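2-hydroxyethylphosphonate dioxygenase (Streptomyces viridochromogenes, PDB 4YAR) uses ferrous iron and O2 to convert 2-hydroxyethylphosphonate to hydroxymethylphosphonate and formate, a step in making the herbicidal antibiotic bialaphos. Local coordinates at residues D166-G171 with R312-F317; P191-S196 with E381-A386; P123-G128 with W147-T152. The protein carries 1 engineered substitution. One frame throughout, in Å; residues are numbered along the deposited sequence.

In the fold
Interactions 1 and 2 both join the first half of the chain to the second, and their later segments, 312-317 and 381-386, feed one antiparallel seven-stranded sheet. Their centres are about 17 Å apart, with nearest atoms about 7 Å from each other. Interaction 3 stays within the first half, its centre about 30 Å from that of interaction 1 and about 24 Å from that of interaction 2. There the side chain of Leu-125 is about 6 Å from that of His-182, an iron ligand that holds cadmium here with His-129. Segments 123-128 and 191-196 also carry Asn-126 and Ser-196, residues of a substrate site shared between dimer partners, whereas interaction 1 lies away from it.

Interaction 1 of 3, residues D166-G171 with R312-F317; sequences DRWITG and RSRRTF
Asp-166 OD2 feels two arginines, neither of them closely. Arg-314 NH2 stands 4.2 Å from Asp-166 OD2, and the oxygen lies over one face of the guanidinium, so no N-H points at it and the attraction is one of charge alone. The second arginine, Arg-311, contributes a long, weak ion pair. The polar end of Arg-314 is held by another group: its NE hydrogen-bonds to the backbone O of Arg-311.

The firmer part of the contact is apolar. Arg-314 CD approaches the edge of the Trp-168 indole, 3.5 Å from CZ2, with CG of the same arginine 3.8 Å from Trp-168 CH2. A bend at chi3 (-79°) turns the guanidinium off this line, leaving its plane 76° from that of the indole, so the two flat groups do not stack. Ile-169 supports the ring from within its own segment, its CG1 lying 4.0 Å above the centre of one face of the Trp-168 indole, and its CD1 also comes within 4.3 Å of Arg-314 CG. The arginine therefore works here mainly through its methylenes, which border a buried tryptophan, while its charge is left near the partly exposed carboxylate as a loose electrostatic partner.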
loop_
_atom_site.group_PDB
_atom_site.type_symbol
_atom_site.label_atom_id
_atom_site.label_comp_id
_atom_site.label_asym_id
_atom_site.label_seq_id
_atom_site.Cartn_x
_atom_site.Cartn_y
_atom_site.Cartn_z
ATOM N N ASP A 166 15.659 -22.116 -12.865
ATOM C CA ASP A 166 15.549 -20.801 -12.249
ATOM C C ASP A 166 14.119 -20.625 -11.834
ATOM O O ASP A 166 13.569 -19.555 -12.079
ATOM C CB ASP A 166 15.864 -19.666 -13.238
ATOM C CG ASP A 166 17.260 -19.678 -13.759
ATOM O OD1 ASP A 166 18.176 -20.138 -13.027
ATOM O OD2 ASP A 166 17.445 -19.161 -14.906
ATOM N N ARG A 167 13.542 -21.654 -11.198
ATOM C CA ARG A 167 12.189 -21.672 -10.794
ATOM C C ARG A 167 11.947 -20.790 -9.574
ATOM O O ARG A 167 10.807 -20.605 -9.165
ATOM C CB ARG A 167 11.755 -23.094 -10.475
ATOM C CG ARG A 167 11.918 -24.056 -11.645
ATOM C CD ARG A 167 10.751 -24.048 -12.624
ATOM N NE ARG A 167 9.688 -24.966 -12.216
ATOM C CZ ARG A 167 9.175 -25.985 -12.909
ATOM N NH1 ARG A 167 9.581 -26.330 -14.122
ATOM N NH2 ARG A 167 8.196 -26.672 -12.364
ATOM N N TRP A 168 13.009 -20.265 -8.971
ATOM C CA TRP A 168 12.828 -19.207 -7.991
ATOM C C TRP A 168 12.078 -17.993 -8.606
ATOM O O TRP A 168 11.441 -17.193 -7.898
ATOM C CB TRP A 168 14.153 -18.852 -7.358
ATOM C CG TRP A 168 15.155 -18.204 -8.191
ATOM C CD1 TRP A 168 15.998 -18.808 -9.053
ATOM C CD2 TRP A 168 15.487 -16.795 -8.205
ATOM N NE1 TRP A 168 16.846 -17.857 -9.642
ATOM C CE2 TRP A 168 16.554 -16.618 -9.123
ATOM C CE3 TRP A 168 14.993 -15.681 -7.534
ATOM C CZ2 TRP A 168 17.090 -15.386 -9.408
ATOM C CZ3 TRP A 168 15.583 -14.444 -7.766
ATOM C CH2 TRP A 168 16.632 -14.303 -8.697
ATOM N N ILE A 169 12.186 -17.838 -9.917
ATOM C CA ILE A 169 11.294 -16.930 -10.657
ATOM C C ILE A 169 10.171 -17.790 -11.110
ATOM O O ILE A 169 10.331 -18.681 -11.992
ATOM C CB ILE A 169 12.021 -16.243 -11.843
ATOM C CG1 ILE A 169 13.245 -15.450 -11.347
ATOM C CG2 ILE A 169 11.009 -15.489 -12.726
ATOM C CD1 ILE A 169 14.252 -14.951 -12.378
ATOM N N THR A 170 9.036 -17.663 -10.443
ATOM C CA THR A 170 8.007 -18.662 -10.520
ATOM C C THR A 170 7.181 -18.580 -11.824
ATOM O O THR A 170 6.673 -19.612 -12.343
ATOM C CB THR A 170 7.056 -18.606 -9.300
ATOM O OG1 THR A 170 6.285 -17.376 -9.306
ATOM C CG2 THR A 170 7.836 -18.713 -8.013
ATOM N N GLY A 171 7.048 -17.370 -12.362
ATOM C CA GLY A 171 6.114 -17.092 -13.454
ATOM C C GLY A 171 5.968 -15.614 -13.796
ATOM O O GLY A 171 6.603 -14.783 -13.208
ATOM N N ARG A 312 16.074 -11.215 -16.743
ATOM C CA ARG A 312 17.008 -10.160 -17.212
ATOM C C ARG A 312 17.288 -9.184 -16.106
ATOM O O ARG A 312 18.336 -8.590 -16.063
ATOM C CB ARG A 312 16.435 -9.359 -18.342
ATOM C CG ARG A 312 16.548 -10.014 -19.693
ATOM C CD ARG A 312 16.015 -9.063 -20.731
ATOM N NE ARG A 312 15.392 -9.872 -21.752
ATOM C CZ ARG A 312 14.088 -10.040 -21.947
ATOM N NH1 ARG A 312 13.164 -9.394 -21.235
ATOM N NH2 ARG A 312 13.707 -10.853 -22.928
ATOM N N SER A 313 16.317 -9.035 -15.185
ATOM C CA SER A 313 16.460 -8.133 -14.041
ATOM C C SER A 313 17.373 -8.669 -12.954
ATOM O O SER A 313 17.689 -7.982 -11.994
ATOM C CB SER A 313 15.093 -7.801 -13.504
ATOM O OG SER A 313 14.654 -8.805 -12.635
ATOM N N ARG A 314 17.827 -9.910 -13.036
ATOM C CA ARG A 314 18.508 -10.476 -11.893
ATOM C C ARG A 314 19.676 -9.672 -11.406
ATOM O O ARG A 314 20.427 -9.143 -12.203
ATOM C CB ARG A 314 19.043 -11.869 -12.203
ATOM C CG ARG A 314 18.035 -12.956 -11.908
ATOM C CD ARG A 314 18.713 -14.282 -12.298
ATOM N NE ARG A 314 18.656 -14.481 -13.735
ATOM C CZ ARG A 314 19.410 -15.362 -14.402
ATOM N NH1 ARG A 314 20.321 -16.098 -13.764
ATOM N NH2 ARG A 314 19.251 -15.500 -15.717
ATOM N N ARG A 315 19.826 -9.591 -10.104
ATOM C CA ARG A 315 20.956 -8.879 -9.486
ATOM C C ARG A 315 21.286 -9.385 -8.124
ATOM O O ARG A 315 20.437 -9.924 -7.409
ATOM C CB ARG A 315 20.769 -7.346 -9.431
ATOM C CG ARG A 315 19.709 -6.846 -8.407
ATOM C CD ARG A 315 18.418 -6.630 -9.155
ATOM N NE ARG A 315 17.253 -6.303 -8.310
ATOM C CZ ARG A 315 15.990 -6.404 -8.743
ATOM N NH1 ARG A 315 15.692 -6.868 -9.964
ATOM N NH2 ARG A 315 15.018 -6.136 -7.912
ATOM N N THR A 316 22.541 -9.174 -7.710
ATOM C CA THR A 316 22.890 -9.358 -6.310
ATOM C C THR A 316 22.386 -8.191 -5.464
ATOM O O THR A 316 22.506 -7.077 -5.878
ATOM C CB THR A 316 24.410 -9.512 -6.150
ATOM O OG1 THR A 316 24.815 -10.598 -6.962
ATOM C CG2 THR A 316 24.818 -9.833 -4.700
ATOM N N PHE A 317 21.727 -8.508 -4.357
ATOM C CA PHE A 317 21.222 -7.569 -3.369
ATOM C C PHE A 317 21.708 -8.020 -2.005
ATOM O O PHE A 317 21.119 -8.883 -1.338
ATOM C CB PHE A 317 19.685 -7.469 -3.444
ATOM C CG PHE A 317 19.120 -6.465 -2.482
ATOM C CD1 PHE A 317 19.472 -5.132 -2.584
ATOM C CD2 PHE A 317 18.268 -6.855 -1.485
ATOM C CE1 PHE A 317 19.017 -4.196 -1.686
ATOM C CE2 PHE A 317 17.781 -5.907 -0.587
ATOM C CZ PHE A 317 18.174 -4.624 -0.669
#

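Interaction 2 of 3, residues P191-S196 with E381-A386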
loop_
_atom_site.group_PDB
_atom_site.type_symbol
_atom_site.label_atom_id
_atom_site.label_comp_id
_atom_site.label_asym_id
_atom_site.label_seq_id
_atom_site.Cartn_x
_atom_site.Cartn_y
_atom_site.Cartn_z
ATOM N N PRO A 191 -2.048 -28.215 -13.178
ATOM C CA PRO A 191 -2.560 -27.348 -12.183
ATOM C C PRO A 191 -1.705 -26.064 -11.974
ATOM O O PRO A 191 -0.590 -25.958 -12.478
ATOM C CB PRO A 191 -2.663 -28.240 -10.954
ATOM C CG PRO A 191 -1.466 -29.146 -11.117
ATOM C CD PRO A 191 -1.429 -29.415 -12.594
ATOM N N ALA A 192 -2.320 -25.082 -11.337
ATOM C CA ALA A 192 -1.637 -23.781 -10.980
ATOM C C ALA A 192 -2.203 -23.078 -9.784
ATOM O O ALA A 192 -3.430 -23.203 -9.431
ATOM C CB ALA A 192 -1.651 -22.821 -12.158
ATOM N N ARG A 193 -1.288 -22.330 -9.135
ATOM C CA ARG A 193 -1.633 -21.385 -8.070
ATOM C C ARG A 193 -1.117 -20.015 -8.364
ATOM O O ARG A 193 -0.146 -19.881 -9.095
ATOM C CB ARG A 193 -1.055 -21.836 -6.710
ATOM C CG ARG A 193 -1.507 -23.227 -6.279
ATOM C CD ARG A 193 -1.087 -23.460 -4.838
ATOM N NE ARG A 193 0.385 -23.441 -4.754
ATOM C CZ ARG A 193 1.044 -23.406 -3.613
ATOM N NH1 ARG A 193 0.392 -23.484 -2.454
ATOM N NH2 ARG A 193 2.356 -23.404 -3.638
ATOM N N ILE A 194 -1.809 -18.999 -7.844
ATOM C CA ILE A 194 -1.335 -17.594 -7.932
ATOM C C ILE A 194 -1.235 -16.969 -6.549
ATOM O O ILE A 194 -1.886 -17.436 -5.592
ATOM C CB ILE A 194 -2.187 -16.670 -8.840
ATOM C CG1 ILE A 194 -3.538 -16.425 -8.199
ATOM C CG2 ILE A 194 -2.353 -17.209 -10.257
ATOM C CD1 ILE A 194 -4.468 -15.603 -8.994
ATOM N N VAL A 195 -0.384 -15.947 -6.403
ATOM C CA VAL A 195 -0.558 -15.002 -5.302
ATOM C C VAL A 195 -1.149 -13.744 -5.818
ATOM O O VAL A 195 -0.662 -13.222 -6.857
ATOM C CB VAL A 195 0.742 -14.557 -4.599
ATOM C CG1 VAL A 195 0.438 -13.478 -3.548
ATOM C CG2 VAL A 195 1.541 -15.688 -4.088
ATOM N N SER A 196 -2.168 -13.235 -5.121
ATOM C CA SER A 196 -2.733 -11.939 -5.415
ATOM C C SER A 196 -2.458 -11.085 -4.191
ATOM O O SER A 196 -2.938 -11.395 -3.089
ATOM C CB SER A 196 -4.208 -11.996 -5.731
ATOM O OG SER A 196 -4.726 -10.689 -6.017
ATOM N N GLU A 381 8.828 -23.286 6.056
ATOM C CA GLU A 381 8.890 -24.141 4.880
ATOM C C GLU A 381 8.002 -23.538 3.763
ATOM O O GLU A 381 7.266 -22.561 4.007
ATOM C CB GLU A 381 8.391 -25.549 5.259
ATOM C CG GLU A 381 9.320 -26.280 6.187
ATOM C CD GLU A 381 8.771 -27.647 6.590
ATOM O OE1 GLU A 381 8.928 -28.588 5.812
ATOM O OE2 GLU A 381 8.156 -27.755 7.659
ATOM N N PRO A 382 8.008 -24.155 2.553
ATOM C CA PRO A 382 7.149 -23.622 1.498
ATOM C C PRO A 382 5.736 -23.490 1.863
ATOM O O PRO A 382 5.154 -24.378 2.522
ATOM C CB PRO A 382 7.359 -24.592 0.328
ATOM C CG PRO A 382 8.751 -25.157 0.568
ATOM C CD PRO A 382 8.863 -25.267 2.058
ATOM N N ASP A 383 5.158 -22.366 1.461
ATOM C CA ASP A 383 3.833 -21.906 1.917
ATOM C C ASP A 383 3.759 -21.237 3.318
ATOM O O ASP A 383 2.760 -20.552 3.628
ATOM C CB ASP A 383 2.744 -22.959 1.821
ATOM C CG ASP A 383 2.463 -23.428 0.379
ATOM O OD1 ASP A 383 2.861 -22.749 -0.625
ATOM O OD2 ASP A 383 1.902 -24.550 0.233
ATOM N N GLY A 384 4.757 -21.434 4.159
ATOM C CA GLY A 384 4.954 -20.552 5.302
ATOM C C GLY A 384 5.148 -19.108 4.901
ATOM O O GLY A 384 5.722 -18.828 3.803
ATOM N N SER A 385 4.737 -18.197 5.789
ATOM C CA SER A 385 4.794 -16.776 5.452
ATOM C C SER A 385 5.041 -15.939 6.677
ATOM O O SER A 385 4.839 -16.411 7.827
ATOM C CB SER A 385 3.468 -16.359 4.800
ATOM O OG SER A 385 2.376 -16.658 5.643
ATOM N N ALA A 386 5.425 -14.685 6.431
ATOM C CA ALA A 386 5.577 -13.707 7.454
ATOM C C ALA A 386 5.205 -12.287 7.031
ATOM O O ALA A 386 5.123 -11.981 5.824
ATOM C CB ALA A 386 6.989 -13.742 7.944
#
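Arg-193 and Asp-383 carry this contact between them, and strand 192-198 brings the arginine into place. The strand starts at Ala-192, which is hydrogen-bonded through its backbone to Ile-115 of the adjoining strand 111-115.

At Arg-193 the side chain leaves the strand toward the turn at 381-384. Its chain runs nearly straight through chi2 and then bends at chi3 (-63°), which presents the NH1 and NH2 end of the guanidinium to an aspartate coming from the opposite direction. Both nitrogens donate to one atom in a salt bridge: NH2 lies 3.1 Å from Asp-383 OD1 and uses its syn lone pair, while NH1, 3.2 Å from the same OD1, meets it from above the carboxylate plane. NH1 adds a weak bond to Asp-383 OD2 at 3.3 Å. OD1 stays near the guanidinium plane, but the carboxylate is turned 60° against it, so this is not the flat pairing in which each nitrogen takes its own oxygen. Asp-383 OD2 also hydrogen-bonds to His-82 NE2, which ties helix 78-82 into the network and probably helps set the rotation of the carboxylate.

Farther along, the backbones of Ile-194 and Val-195 hydrogen-bond to Leu-113 and Val-136, holding the strand between 111-115 and 133-140, and Ser-196 belongs to a substrate site seen in this protein, where the ligand is shared between dimer partners.

Asp-383 occupies the third position of a type II turn, with positive phi (79°), and the turn is closed by Gly-384 N to Glu-381 O at 2.8 Å. What results is a salt bridge from a strand of one sheet to the type II turn that leads from strand 374-380 into strand 385-388 of the seven-stranded sheet, a link between the chain's two antiparallel sheets, consistent with the tandem cupin-like build of this enzyme.

Interaction 3 of 3, residues P123-G128 with W147-T152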
loop_
_atom_site.group_PDB
_atom_site.type_symbol
_atom_site.label_atom_id
_atom_site.label_comp_id
_atom_site.label_asym_id
_atom_site.label_seq_id
_atom_site.Cartn_x
_atom_site.Cartn_y
_atom_site.Cartn_z
ATOM N N PRO A 123 -13.730 -18.409 -17.666
ATOM C CA PRO A 123 -13.872 -18.175 -16.257
ATOM C C PRO A 123 -14.729 -16.916 -15.969
ATOM O O PRO A 123 -14.392 -15.829 -16.380
ATOM C CB PRO A 123 -12.416 -17.943 -15.772
ATOM C CG PRO A 123 -11.679 -17.448 -16.973
ATOM C CD PRO A 123 -12.381 -18.108 -18.161
ATOM N N ALA A 124 -15.797 -17.089 -15.207
ATOM C CA ALA A 124 -16.752 -16.037 -14.966
ATOM C C ALA A 124 -16.031 -14.951 -14.189
ATOM O O ALA A 124 -15.193 -15.262 -13.339
ATOM C CB ALA A 124 -17.975 -16.581 -14.204
ATOM N N LEU A 125 -16.322 -13.706 -14.522
ATOM C CA LEU A 125 -15.630 -12.569 -13.873
ATOM C C LEU A 125 -16.081 -12.287 -12.453
ATOM O O LEU A 125 -17.220 -12.581 -12.090
ATOM C CB LEU A 125 -15.838 -11.303 -14.723
ATOM C CG LEU A 125 -15.148 -11.302 -16.089
ATOM C CD1 LEU A 125 -15.779 -10.184 -16.907
ATOM C CD2 LEU A 125 -13.655 -11.086 -16.017
ATOM N N ASN A 126 -15.192 -11.727 -11.614
ATOM C CA ASN A 126 -15.634 -11.122 -10.362
ATOM C C ASN A 126 -16.104 -9.677 -10.599
ATOM O O ASN A 126 -16.129 -9.200 -11.739
ATOM C CB ASN A 126 -14.532 -11.206 -9.299
ATOM C CG ASN A 126 -13.333 -10.328 -9.595
ATOM O OD1 ASN A 126 -13.390 -9.416 -10.402
ATOM N ND2 ASN A 126 -12.203 -10.613 -8.891
ATOM N N ASN A 127 -16.435 -8.973 -9.527
ATOM C CA ASN A 127 -16.869 -7.566 -9.607
ATOM C C ASN A 127 -15.752 -6.512 -9.662
ATOM O O ASN A 127 -16.009 -5.354 -9.987
ATOM C CB ASN A 127 -17.743 -7.222 -8.394
ATOM C CG ASN A 127 -18.969 -8.120 -8.270
ATOM O OD1 ASN A 127 -19.380 -8.482 -7.155
ATOM N ND2 ASN A 127 -19.555 -8.493 -9.416
ATOM N N GLY A 128 -14.524 -6.867 -9.328
ATOM C CA GLY A 128 -13.453 -5.823 -9.238
ATOM C C GLY A 128 -13.427 -5.236 -7.826
ATOM O O GLY A 128 -14.360 -5.417 -7.078
ATOM N N TRP A 147 -9.836 -10.093 -18.266
ATOM C CA TRP A 147 -10.073 -8.706 -17.778
ATOM C C TRP A 147 -11.232 -7.972 -18.458
ATOM O O TRP A 147 -11.281 -6.757 -18.384
ATOM C CB TRP A 147 -8.808 -7.811 -17.928
ATOM C CG TRP A 147 -7.741 -8.426 -17.222
ATOM C CD1 TRP A 147 -7.621 -8.527 -15.843
ATOM C CD2 TRP A 147 -6.740 -9.285 -17.771
ATOM N NE1 TRP A 147 -6.552 -9.344 -15.532
ATOM C CE2 TRP A 147 -6.018 -9.839 -16.692
ATOM C CE3 TRP A 147 -6.375 -9.638 -19.071
ATOM C CZ2 TRP A 147 -4.926 -10.695 -16.884
ATOM C CZ3 TRP A 147 -5.293 -10.444 -19.246
ATOM C CH2 TRP A 147 -4.577 -10.976 -18.163
ATOM N N GLY A 148 -12.170 -8.697 -19.057
ATOM C CA GLY A 148 -13.308 -8.077 -19.806
ATOM C C GLY A 148 -14.303 -9.146 -20.265
ATOM O O GLY A 148 -14.026 -10.350 -20.235
ATOM N N GLU A 149 -15.476 -8.684 -20.678
ATOM C CA GLU A 149 -16.550 -9.536 -21.079
ATOM C C GLU A 149 -16.244 -10.213 -22.373
ATOM O O GLU A 149 -16.378 -11.423 -22.500
ATOM C CB GLU A 149 -17.822 -8.709 -21.199
ATOM C CG GLU A 149 -18.327 -8.255 -19.839
ATOM C CD GLU A 149 -19.073 -9.326 -19.075
ATOM O OE1 GLU A 149 -19.477 -10.346 -19.674
ATOM O OE2 GLU A 149 -19.297 -9.127 -17.869
ATOM N N GLU A 150 -15.808 -9.418 -23.327
ATOM C CA GLU A 150 -15.496 -9.871 -24.654
ATOM C C GLU A 150 -14.052 -10.460 -24.628
ATOM O O GLU A 150 -13.202 -9.922 -23.949
ATOM C CB GLU A 150 -15.656 -8.630 -25.599
ATOM C CG GLU A 150 -15.843 -8.854 -27.104
ATOM C CD GLU A 150 -15.619 -7.566 -27.929
ATOM O OE1 GLU A 150 -16.220 -6.521 -27.597
ATOM O OE2 GLU A 150 -14.846 -7.591 -28.914
ATOM N N ILE A 151 -13.817 -11.573 -25.324
ATOM C CA ILE A 151 -12.466 -12.171 -25.480
ATOM C C ILE A 151 -11.675 -11.630 -26.655
ATOM O O ILE A 151 -11.972 -11.929 -27.805
ATOM C CB ILE A 151 -12.546 -13.703 -25.613
ATOM C CG1 ILE A 151 -13.285 -14.283 -24.399
ATOM C CG2 ILE A 151 -11.159 -14.326 -25.762
ATOM C CD1 ILE A 151 -12.762 -13.759 -23.068
ATOM N N THR A 152 -10.645 -10.867 -26.339
ATOM C CA THR A 152 -9.796 -10.155 -27.285
ATOM C C THR A 152 -8.361 -10.212 -26.743
ATOM O O THR A 152 -8.163 -10.540 -25.613
ATOM C CB THR A 152 -10.201 -8.670 -27.388
ATOM O OG1 THR A 152 -9.786 -7.978 -26.212
ATOM C CG2 THR A 152 -11.722 -8.517 -27.556
#
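Leu-125 packs against Gly-148 and Glu-149 where the loop after strand 111-115 meets the loop after strand 143-146, in what is probably a cupin-like beta fold, close to the metal site; the first loop also carries an Asx turn at Asn-126.

The contact across the loops is van der Waals. Leu-125 CD1 lies 3.8 Å from Gly-148 O and equally 3.8 Å from Glu-149 OE2, so one methyl meets both a peptide oxygen and a carboxylate oxygen. Glu-149 starts out pointing away, but its chain bends at chi2 (-79°) and brings OE2 back to the CD1 methyl of Leu-125, the two side chains crossing at a slant. The other methyl, Leu-125 CD2, sits 4.1 Å from Gly-148 N, a backbone nitrogen buried by this contact with no hydrogen-bond partner in the model.

Polar bonds come from residues around the loops. Arg-146 holds the second loop through Gly-148 O and Glu-149 O, and also reaches Pro-123 O of the first. The Trp-147 indole meets the ring of His-176, an engineered residue, with planes at about 40°.

Within 123-128, Asn-126, a residue of the substrate site shared between dimer partners, takes a bond at OD1 from the backbone N of His-182, an iron ligand. The Asx turn uses that same oxygen: Gly-128 N lies 3.0 Å from Asn-126 OD1, the nitrogen standing 64° out of the amide carbonyl plane.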